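Iron binding protein FbpA (Mannheimia haemolytica, PDB 1Q35) binds ferric iron and, as a periplasmic solute-binding protein, probably hands it on to an uptake system in the inner membrane. Local coordinates at residues A1-V6 / S240-N245; K20-D25 / V247-Y252; R103-S108 / C190-G195; N140-S145 / I194-Y199. All blocks are in the same frame, centred on the assembly; numbering follows the deposited sequence.

Contact 1 (A1-V6 / S240-N245); sequences ANEVNV and SPNKAN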
# COMPACT_ATOMS: atom_id res chain seq x y z
N ALA A 1 22.69 -11.71 20.69
CA ALA A 1 21.73 -11.30 21.75
C ALA A 1 20.44 -12.10 21.60
O ALA A 1 20.47 -13.24 21.11
CB ALA A 1 21.46 -9.80 21.65
N ASN A 2 19.32 -11.53 22.07
CA ASN A 2 17.99 -12.02 21.76
C ASN A 2 17.21 -10.88 21.11
O ASN A 2 16.38 -10.24 21.75
CB ASN A 2 17.25 -12.50 23.01
CG ASN A 2 15.94 -13.20 22.69
OD1 ASN A 2 15.08 -13.34 23.55
ND2 ASN A 2 15.78 -13.64 21.44
N GLU A 3 17.51 -10.65 19.84
CA GLU A 3 17.01 -9.49 19.14
C GLU A 3 16.68 -9.80 17.68
O GLU A 3 17.00 -10.87 17.16
CB GLU A 3 18.03 -8.35 19.21
CG GLU A 3 19.33 -8.66 18.47
CD GLU A 3 20.45 -7.67 18.76
OE1 GLU A 3 21.59 -7.95 18.32
OE2 GLU A 3 20.21 -6.63 19.40
N VAL A 4 16.04 -8.82 17.04
CA VAL A 4 15.74 -8.88 15.62
C VAL A 4 15.83 -7.46 15.06
O VAL A 4 15.35 -6.50 15.69
CB VAL A 4 14.36 -9.53 15.35
CG1 VAL A 4 13.22 -8.70 15.94
CG2 VAL A 4 14.14 -9.75 13.86
N ASN A 5 16.48 -7.31 13.91
CA ASN A 5 16.75 -6.01 13.32
C ASN A 5 15.78 -5.74 12.18
O ASN A 5 15.85 -6.36 11.13
CB ASN A 5 18.19 -5.96 12.79
CG ASN A 5 19.22 -6.24 13.88
OD1 ASN A 5 19.03 -5.87 15.04
ND2 ASN A 5 20.30 -6.90 13.50
N VAL A 6 14.87 -4.79 12.42
CA VAL A 6 13.78 -4.49 11.50
C VAL A 6 14.07 -3.19 10.76
O VAL A 6 14.45 -2.20 11.37
CB VAL A 6 12.46 -4.37 12.28
CG1 VAL A 6 11.30 -4.01 11.35
CG2 VAL A 6 12.17 -5.66 13.03
N SER A 240 20.40 -12.35 7.04
CA SER A 240 19.80 -12.16 8.36
C SER A 240 20.68 -12.76 9.48
O SER A 240 20.87 -13.98 9.53
CB SER A 240 18.42 -12.83 8.38
OG SER A 240 17.86 -12.87 9.68
N PRO A 241 21.23 -11.92 10.36
CA PRO A 241 22.02 -12.42 11.50
C PRO A 241 21.22 -12.99 12.68
O PRO A 241 21.83 -13.60 13.57
CB PRO A 241 22.81 -11.18 11.94
CG PRO A 241 21.95 -10.04 11.55
CD PRO A 241 21.25 -10.44 10.29
N ASN A 242 19.90 -12.79 12.72
CA ASN A 242 19.04 -13.35 13.76
C ASN A 242 17.83 -14.00 13.11
O ASN A 242 16.69 -13.61 13.36
CB ASN A 242 18.59 -12.27 14.75
CG ASN A 242 19.74 -11.46 15.30
OD1 ASN A 242 20.47 -11.92 16.20
ND2 ASN A 242 19.93 -10.26 14.77
N LYS A 243 18.08 -15.00 12.27
CA LYS A 243 17.06 -15.51 11.38
C LYS A 243 15.94 -16.24 12.12
O LYS A 243 14.78 -16.08 11.77
CB LYS A 243 17.68 -16.43 10.32
CG LYS A 243 16.69 -16.98 9.31
CD LYS A 243 16.17 -18.35 9.71
CE LYS A 243 15.38 -18.99 8.59
NZ LYS A 243 16.25 -19.29 7.43
N ALA A 244 16.27 -17.03 13.14
CA ALA A 244 15.25 -17.70 13.93
C ALA A 244 14.29 -16.69 14.55
O ALA A 244 13.09 -16.91 14.57
CB ALA A 244 15.88 -18.56 15.01
N ASN A 245 14.85 -15.60 15.07
CA ASN A 245 14.04 -14.52 15.64
C ASN A 245 13.24 -13.78 14.57
O ASN A 245 12.11 -13.36 14.81
CB ASN A 245 14.93 -13.53 16.42
CG ASN A 245 15.44 -14.12 17.73
OD1 ASN A 245 14.95 -15.14 18.20
ND2 ASN A 245 16.43 -13.46 18.32
O HOH W 1 22.18 -10.64 17.92
O HOH W 2 21.99 -8.23 15.57

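Contact 2 (K20-D25 / V247-Y252); sequences KNFEKD and VKLIEY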
# COMPACT_ATOMS: atom_id res chain seq x y z
N LYS A 20 5.51 -3.82 19.40
CA LYS A 20 5.55 -3.76 20.86
C LYS A 20 4.86 -4.98 21.47
O LYS A 20 5.33 -5.52 22.46
CB LYS A 20 4.87 -2.48 21.36
CG LYS A 20 5.65 -1.21 21.08
CD LYS A 20 6.72 -0.95 22.13
CE LYS A 20 7.12 0.51 22.19
NZ LYS A 20 8.14 0.86 21.18
N ASN A 21 3.76 -5.41 20.86
CA ASN A 21 3.07 -6.61 21.30
C ASN A 21 3.91 -7.86 21.06
O ASN A 21 3.90 -8.79 21.87
CB ASN A 21 1.70 -6.74 20.63
CG ASN A 21 0.62 -5.97 21.37
OD1 ASN A 21 0.03 -6.48 22.32
ND2 ASN A 21 0.36 -4.74 20.93
N PHE A 22 4.64 -7.89 19.94
CA PHE A 22 5.59 -8.96 19.66
C PHE A 22 6.65 -9.03 20.75
O PHE A 22 6.95 -10.11 21.26
CB PHE A 22 6.24 -8.76 18.29
CG PHE A 22 7.47 -9.61 18.06
CD1 PHE A 22 7.34 -10.95 17.73
CD2 PHE A 22 8.74 -9.06 18.16
CE1 PHE A 22 8.48 -11.74 17.51
CE2 PHE A 22 9.87 -9.84 17.94
CZ PHE A 22 9.73 -11.18 17.61
N GLU A 23 7.22 -7.89 21.11
CA GLU A 23 8.26 -7.82 22.14
C GLU A 23 7.76 -8.34 23.49
O GLU A 23 8.47 -9.07 24.18
CB GLU A 23 8.76 -6.39 22.32
CG GLU A 23 9.65 -5.88 21.20
CD GLU A 23 10.17 -4.49 21.47
OE1 GLU A 23 9.34 -3.58 21.68
OE2 GLU A 23 11.39 -4.29 21.47
N LYS A 24 6.53 -7.97 23.84
CA LYS A 24 5.94 -8.36 25.12
C LYS A 24 5.63 -9.86 25.16
O LYS A 24 5.87 -10.51 26.18
CB LYS A 24 4.66 -7.56 25.37
CG LYS A 24 4.02 -7.80 26.74
CD LYS A 24 2.83 -6.88 26.98
N ASP A 25 5.12 -10.39 24.06
CA ASP A 25 4.62 -11.76 24.01
C ASP A 25 5.73 -12.81 23.82
O ASP A 25 5.56 -13.96 24.22
CB ASP A 25 3.60 -11.92 22.88
CG ASP A 25 2.30 -11.16 23.13
OD1 ASP A 25 2.14 -10.56 24.22
OD2 ASP A 25 1.38 -11.11 22.29
N VAL A 247 12.09 -15.16 11.82
CA VAL A 247 10.99 -16.06 11.48
C VAL A 247 9.90 -15.95 12.53
O VAL A 247 8.71 -15.89 12.20
CB VAL A 247 11.46 -17.52 11.31
CG1 VAL A 247 10.28 -18.47 11.22
CG2 VAL A 247 12.33 -17.64 10.07
N LYS A 248 10.27 -15.90 13.81
CA LYS A 248 9.28 -15.74 14.87
C LYS A 248 8.50 -14.43 14.73
O LYS A 248 7.30 -14.40 15.00
CB LYS A 248 9.94 -15.85 16.25
CG LYS A 248 10.30 -17.29 16.61
CD LYS A 248 11.04 -17.40 17.93
CE LYS A 248 11.31 -18.86 18.29
NZ LYS A 248 12.46 -19.01 19.23
N LEU A 249 9.17 -13.37 14.31
CA LEU A 249 8.50 -12.08 14.09
C LEU A 249 7.47 -12.17 12.96
O LEU A 249 6.33 -11.74 13.13
CB LEU A 249 9.50 -10.97 13.80
CG LEU A 249 8.88 -9.61 13.44
CD1 LEU A 249 7.91 -9.12 14.51
CD2 LEU A 249 9.96 -8.58 13.22
N ILE A 250 7.84 -12.73 11.81
CA ILE A 250 6.90 -12.75 10.70
C ILE A 250 5.76 -13.75 10.96
O ILE A 250 4.62 -13.50 10.58
CB ILE A 250 7.59 -12.93 9.32
CG1 ILE A 250 8.19 -14.31 9.11
CG2 ILE A 250 8.67 -11.87 9.14
CD1 ILE A 250 8.64 -14.54 7.69
N GLU A 251 6.06 -14.84 11.66
CA GLU A 251 5.02 -15.76 12.12
C GLU A 251 4.05 -15.05 13.07
O GLU A 251 2.84 -15.23 12.97
CB GLU A 251 5.64 -16.99 12.80
CG GLU A 251 6.30 -17.94 11.81
CD GLU A 251 7.03 -19.11 12.46
OE1 GLU A 251 7.23 -20.12 11.76
OE2 GLU A 251 7.41 -19.01 13.64
N TYR A 252 4.59 -14.24 13.97
CA TYR A 252 3.76 -13.47 14.90
C TYR A 252 2.86 -12.49 14.15
O TYR A 252 1.67 -12.39 14.46
CB TYR A 252 4.64 -12.69 15.89
CG TYR A 252 3.84 -11.96 16.95
CD1 TYR A 252 3.38 -10.66 16.74
CD2 TYR A 252 3.54 -12.58 18.16
CE1 TYR A 252 2.64 -10.00 17.71
CE2 TYR A 252 2.81 -11.92 19.14
CZ TYR A 252 2.37 -10.63 18.91
OH TYR A 252 1.64 -9.98 19.88

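Contact 3 (R103-S108 / C190-G195); sequences RVIYTS and CDYSIG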
# COMPACT_ATOMS: atom_id res chain seq x y z
N ARG A 103 -6.55 0.90 -3.19
CA ARG A 103 -6.30 2.28 -3.59
C ARG A 103 -7.61 2.80 -4.18
O ARG A 103 -8.02 2.42 -5.27
CB ARG A 103 -5.12 2.41 -4.56
CG ARG A 103 -4.59 3.82 -4.69
CD ARG A 103 -3.09 3.89 -4.93
NE ARG A 103 -2.59 5.27 -4.87
CZ ARG A 103 -2.39 5.96 -3.75
NH1 ARG A 103 -1.97 7.21 -3.81
NH2 ARG A 103 -2.62 5.42 -2.57
N VAL A 104 -8.29 3.62 -3.39
CA VAL A 104 -9.66 4.03 -3.65
C VAL A 104 -9.74 5.45 -4.21
O VAL A 104 -8.73 6.13 -4.34
CB VAL A 104 -10.51 3.92 -2.36
CG1 VAL A 104 -10.48 2.48 -1.84
CG2 VAL A 104 -10.02 4.88 -1.28
N ILE A 105 -10.96 5.85 -4.56
CA ILE A 105 -11.25 7.22 -4.96
C ILE A 105 -12.11 7.85 -3.88
O ILE A 105 -13.20 7.38 -3.59
CB ILE A 105 -11.96 7.29 -6.33
CG1 ILE A 105 -11.08 6.66 -7.41
CG2 ILE A 105 -12.29 8.74 -6.67
CD1 ILE A 105 -11.74 6.53 -8.75
N TYR A 106 -11.59 8.91 -3.26
CA TYR A 106 -12.35 9.71 -2.31
C TYR A 106 -13.06 10.82 -3.06
O TYR A 106 -12.49 11.41 -3.97
CB TYR A 106 -11.42 10.29 -1.24
CG TYR A 106 -10.81 9.22 -0.37
CD1 TYR A 106 -9.45 8.90 -0.45
CD2 TYR A 106 -11.59 8.50 0.51
CE1 TYR A 106 -8.90 7.91 0.35
CE2 TYR A 106 -11.04 7.50 1.31
CZ TYR A 106 -9.71 7.20 1.22
OH TYR A 106 -9.22 6.20 2.03
N THR A 107 -14.30 11.11 -2.68
CA THR A 107 -15.04 12.21 -3.30
C THR A 107 -15.59 13.16 -2.25
O THR A 107 -15.82 12.78 -1.11
CB THR A 107 -16.20 11.69 -4.15
OG1 THR A 107 -17.03 10.82 -3.36
CG2 THR A 107 -15.71 10.86 -5.34
N SER A 108 -15.82 14.39 -2.67
CA SER A 108 -16.45 15.38 -1.81
C SER A 108 -17.87 14.93 -1.49
O SER A 108 -18.65 14.66 -2.39
CB SER A 108 -16.50 16.73 -2.52
OG SER A 108 -17.33 17.64 -1.81
N CYS A 190 -10.32 20.39 -4.04
CA CYS A 190 -10.64 19.38 -5.04
C CYS A 190 -11.82 18.55 -4.60
O CYS A 190 -12.27 18.62 -3.46
CB CYS A 190 -9.43 18.50 -5.35
SG CYS A 190 -8.48 18.08 -3.90
N ASP A 191 -12.32 17.77 -5.54
CA ASP A 191 -13.54 17.00 -5.38
C ASP A 191 -13.33 15.49 -5.46
O ASP A 191 -14.21 14.74 -5.06
CB ASP A 191 -14.54 17.39 -6.47
CG ASP A 191 -15.03 18.82 -6.34
OD1 ASP A 191 -14.70 19.50 -5.35
OD2 ASP A 191 -15.78 19.33 -7.20
N TYR A 192 -12.21 15.07 -6.04
CA TYR A 192 -11.84 13.66 -6.21
C TYR A 192 -10.39 13.51 -5.83
O TYR A 192 -9.57 14.35 -6.20
CB TYR A 192 -11.97 13.22 -7.68
CG TYR A 192 -13.35 13.41 -8.28
CD1 TYR A 192 -13.76 14.67 -8.73
CD2 TYR A 192 -14.23 12.35 -8.43
CE1 TYR A 192 -15.02 14.86 -9.28
CE2 TYR A 192 -15.49 12.53 -8.98
CZ TYR A 192 -15.88 13.79 -9.39
OH TYR A 192 -17.13 13.98 -9.93
N SER A 193 -10.06 12.47 -5.08
CA SER A 193 -8.66 12.13 -4.86
C SER A 193 -8.45 10.62 -4.95
O SER A 193 -9.41 9.85 -4.90
CB SER A 193 -8.15 12.66 -3.52
OG SER A 193 -8.59 11.84 -2.44
N ILE A 194 -7.20 10.23 -5.11
CA ILE A 194 -6.81 8.82 -5.05
C ILE A 194 -6.03 8.63 -3.75
O ILE A 194 -5.18 9.45 -3.42
CB ILE A 194 -5.95 8.45 -6.27
CG1 ILE A 194 -6.76 8.61 -7.56
CG2 ILE A 194 -5.44 7.02 -6.13
CD1 ILE A 194 -5.94 8.43 -8.83
N GLY A 195 -6.32 7.57 -3.02
CA GLY A 195 -5.59 7.28 -1.80
C GLY A 195 -5.90 5.90 -1.27
O GLY A 195 -6.84 5.26 -1.73

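Contact 4 (N140-S145 / I194-Y199); sequences NSYNVS and IGNSYY. With FMT (formic acid), chain C.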
# COMPACT_ATOMS: atom_id res chain seq x y z
N ASN A 140 5.14 8.46 -6.53
CA ASN A 140 4.93 7.69 -5.32
C ASN A 140 4.54 6.26 -5.68
O ASN A 140 3.72 6.05 -6.56
CB ASN A 140 3.86 8.31 -4.44
CG ASN A 140 3.63 7.51 -3.21
OD1 ASN A 140 4.37 7.62 -2.23
ND2 ASN A 140 2.64 6.64 -3.26
N SER A 141 5.12 5.29 -4.99
CA SER A 141 4.96 3.89 -5.40
C SER A 141 3.54 3.36 -5.29
O SER A 141 3.18 2.46 -6.03
CB SER A 141 5.93 2.98 -4.66
OG SER A 141 5.63 2.91 -3.29
N TYR A 142 2.72 3.89 -4.39
CA TYR A 142 1.31 3.50 -4.39
C TYR A 142 0.66 3.86 -5.73
O TYR A 142 -0.15 3.09 -6.26
CB TYR A 142 0.53 4.18 -3.27
CG TYR A 142 0.93 3.85 -1.85
CD1 TYR A 142 1.36 2.58 -1.48
CD2 TYR A 142 0.83 4.82 -0.86
CE1 TYR A 142 1.70 2.29 -0.17
CE2 TYR A 142 1.16 4.54 0.46
CZ TYR A 142 1.60 3.27 0.79
OH TYR A 142 1.93 2.94 2.08
N ASN A 143 0.97 5.03 -6.26
CA ASN A 143 0.48 5.43 -7.58
C ASN A 143 1.12 4.62 -8.70
O ASN A 143 0.42 4.14 -9.58
CB ASN A 143 0.71 6.93 -7.82
CG ASN A 143 -0.23 7.81 -7.03
OD1 ASN A 143 -1.33 7.39 -6.64
ND2 ASN A 143 0.20 9.05 -6.80
N VAL A 144 2.43 4.47 -8.68
CA VAL A 144 3.11 3.78 -9.77
C VAL A 144 2.61 2.34 -9.87
O VAL A 144 2.41 1.84 -10.96
CB VAL A 144 4.65 3.87 -9.66
CG1 VAL A 144 5.32 3.14 -10.81
CG2 VAL A 144 5.11 5.33 -9.64
N SER A 145 2.39 1.67 -8.74
CA SER A 145 1.89 0.29 -8.79
C SER A 145 0.45 0.22 -9.32
O SER A 145 0.10 -0.73 -10.01
CB SER A 145 2.04 -0.40 -7.43
OG SER A 145 3.41 -0.70 -7.21
N ILE A 194 -7.20 10.23 -5.11
CA ILE A 194 -6.81 8.82 -5.05
C ILE A 194 -6.03 8.63 -3.75
O ILE A 194 -5.18 9.45 -3.42
CB ILE A 194 -5.95 8.45 -6.27
CG1 ILE A 194 -6.76 8.61 -7.56
CG2 ILE A 194 -5.44 7.02 -6.13
CD1 ILE A 194 -5.94 8.43 -8.83
N GLY A 195 -6.32 7.57 -3.02
CA GLY A 195 -5.59 7.28 -1.80
C GLY A 195 -5.90 5.90 -1.27
O GLY A 195 -6.84 5.26 -1.73
N ASN A 196 -5.13 5.42 -0.30
CA ASN A 196 -5.35 4.09 0.23
C ASN A 196 -6.50 4.08 1.24
O ASN A 196 -6.71 5.05 2.00
CB ASN A 196 -4.08 3.52 0.87
CG ASN A 196 -3.05 3.08 -0.16
OD1 ASN A 196 -3.36 2.90 -1.34
ND2 ASN A 196 -1.82 2.88 0.29
N SER A 197 -7.23 2.98 1.26
CA SER A 197 -8.46 2.82 2.01
C SER A 197 -8.28 2.99 3.52
O SER A 197 -9.07 3.66 4.17
CB SER A 197 -9.05 1.44 1.73
OG SER A 197 -8.10 0.40 1.96
N TYR A 198 -7.24 2.38 4.07
CA TYR A 198 -7.06 2.36 5.52
C TYR A 198 -6.90 3.76 6.10
O TYR A 198 -7.26 4.01 7.24
CB TYR A 198 -5.89 1.44 5.94
CG TYR A 198 -4.58 1.76 5.28
CD1 TYR A 198 -4.26 1.20 4.05
CD2 TYR A 198 -3.68 2.65 5.85
CE1 TYR A 198 -3.08 1.51 3.41
CE2 TYR A 198 -2.49 2.97 5.21
CZ TYR A 198 -2.20 2.39 3.98
OH TYR A 198 -1.05 2.69 3.29
N TYR A 199 -6.39 4.70 5.30
CA TYR A 199 -6.25 6.07 5.77
C TYR A 199 -7.59 6.72 6.14
O TYR A 199 -7.62 7.59 7.00
CB TYR A 199 -5.53 6.95 4.73
CG TYR A 199 -4.04 6.65 4.62
CD1 TYR A 199 -3.47 6.29 3.41
CD2 TYR A 199 -3.21 6.75 5.73
CE1 TYR A 199 -2.12 6.01 3.31
CE2 TYR A 199 -1.86 6.47 5.64
CZ TYR A 199 -1.32 6.11 4.42
OH TYR A 199 0.03 5.84 4.30
C FMT C . 1.74 2.74 5.45
O1 FMT C . 2.58 2.37 6.41
O2 FMT C . 0.80 2.02 5.18

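Contact 1 (A1-V6 / S240-N245)
Asn-2 comes close to Asn-245 where the first strand of the chain begins beside the start of helix 243-254. Glu-3 does most of the polar work. Its backbone O takes a hydrogen bond from Asn-245 ND2 at 2.9 Å, nearly straight at 164°; Glu-3 O lies close to the Asn-245 amide plane, while the donor stands above the plane of the carbonyl. The same O is 3.2 Å from Asn-242 CB, so two asparagines crowd round one strand carbonyl, one by a bond and one by its CB. With CG lodged between the backbone N and the carbonyl carbon (chi1 66°) and the chain extended beyond it, the Glu-3 carboxylate reaches water: OE1 accepts from one water that also serves Asn-242 OD1 at 2.7 Å and the N of Ala-1, and from a second held by Asn-242 ND2 and Asn-5 ND2. Its other oxygen, OE2, is bound by Asn-31. Val-4 is buried, packing on Val-30 and Val-54, and its CB rests 4.2 Å from CB of Asn-245, an apolar contact beside the polar ones. At Asn-5, ND2 reaches Pro-241 CG at 4.0 Å and also bonds Pro-51 O. Asn-242 occupies the N-cap position of helix 243-254, yet its side chain makes no capping bond. Asparagine suits these places because one short amide can both give and accept, linking strand, water and helix start. The chemistry is that of a hydrated surface seam, with one clear direct hydrogen bond supplemented by two shared waters.

Contact 2 (K20-D25 / V247-Y252)
An edge-to-face aromatic pair, Phe-22 against Tyr-252, marks the place where helix 16-26 packs on helix 243-254, the axes of 20-25 and 247-252 coming within 10.6 Å at 117°. The edge of the Phe-22 ring points at the Tyr-252 face, with centroids 5.6 Å apart and planes at 72°. Leu-249 closes on Phe-22 from another direction: its CD1 stands 3.6 Å from the ring centroid, almost on the normal, a CH-pi contact over the face. A second CH-pi contact runs from Phe-22 CA to the centroid of the Tyr-252 ring, 3.8 Å away. Tyr-252 reaches across to helix 16-26 because its CG is anti to the backbone N (chi1 -175°). The hydroxyl at its far end donates to Asp-25 OD2 at 2.7 Å, meeting the carboxylate from above its plane. Tyrosine thus combines a hydrophobic flank for Phe-22 with a polar end that reaches exposed Asp-25. Asp-25 OD2 also forms a salt bridge with Lys-257, which should favour the charged carboxylate. Helix 256-266 adjoins Tyr-252 through Lys-257 and Ala-258, Phe-22 touches Ile-28, and Ile-250 packs on Val-234 and Ile-236 of strand 228-236.

Contact 3 (R103-S108 / C190-G195)
Arg-103 starts with CG anti to its own N (chi1 -164°) and bends at chi2, which lays one guanidinium face over Ile-194 CG2 and Gly-195 CA; NE lies 3.6 Å from that methyl. The long, flat-ended arginine suits the spot, since its aliphatic part packs on isoleucine while NH2 reaches a salt bridge with Asp-178. Tyr-106 has CG beside the backbone N (chi1 -65°), and its ring runs back along the sheet, CE1 coming to 3.9 Å from Gly-195 O. Gly-195, having no side chain, leaves the ring that room, and Tyr-106 OH bonds Asn-196 O. On the face of Thr-107 and Tyr-192, Thr-107 CG2 touches Tyr-192 CD2 at 3.7 Å; Ile-105 and Ile-194, a non-hydrogen-bonded pair, point to the same face. Between the faces, Val-104 N gives to Gly-195 O at 2.7 Å and Gly-195 N returns to Val-104 O at 3.1 Å; Tyr-106 and Ser-193 exchange a similar pair of bonds. Ser-108 N to Asp-191 O at 2.9 Å extends the pairing, and Cys-190, just before Asp-191, is tied to Cys-134 by a disulfide. This is regular antiparallel pairing between strands 96-108 and 192-196 in the sheet of a periplasmic binding-protein fold.

Contact 4 (N140-S145 / I194-Y199)
The ferric-iron site lies here: Tyr-142 from the first turn of helix 141-168 faces Tyr-198 and Tyr-199, which follow strand 192-196, and all three bind iron in another structure of this protein. This chain holds no iron. Asn-196 sends ND2 over the middle of the Tyr-142 ring, 3.4 Å from CE2, with the amide plane turned 60° from the ring. The same nitrogen donates to Tyr-198 OH at 3.1 Å and 161°, in the amide plane, so Asn-196 positions one iron ligand while packing against another. Its OD1 is held, weakly, by Arg-103. Tyr-198 has CG between the backbone N and carbonyl carbon (chi1 55°), an orientation that carries its hydroxyl toward the helix, 3.2 Å from Tyr-142 OH. Tyr-199 OH stands 4.1 Å from Tyr-142 OH. A formic acid, probably from the crystallisation liquor, sits among the hydroxyls; Tyr-198 OH makes a weak hydrogen bond of 2.7 Å to its O2, and Arg-10 and Arg-101 also bind it. Deeper in, Asn-143 OD1 approaches Ile-194 CG2 at 4.2 Å and accepts from Arg-103 NH1. Tyrosine suits such a place because phenolate oxygen is a hard ligand with high affinity for ferric iron. Three tyrosines, one from helix 141-168 and an adjacent pair after strand 192-196, form the ferric-iron site of this periplasmic binding protein.

How the contacts relate
From the N terminus, strand 3-8 meets the start of helix 243-254 in contact 1, and helix 16-26, next in the chain, meets the same helix further on in contact 2. The two therefore cross, each spanning more than 220 residues, and together tie the N-terminal strand and helix to helix 243-254. Contacts 3 and 4 both fall within these long spans and end together on strand 192-196, sharing Ile-194 and Gly-195. Contact 3 joins that strand to its sheet neighbour 96-108; the strand then leads into the iron site, where contact 4 brings in helix 141-168. Contacts 1 and 3 lie on opposite sides of the chain's centre, about 41 Å apart between centres.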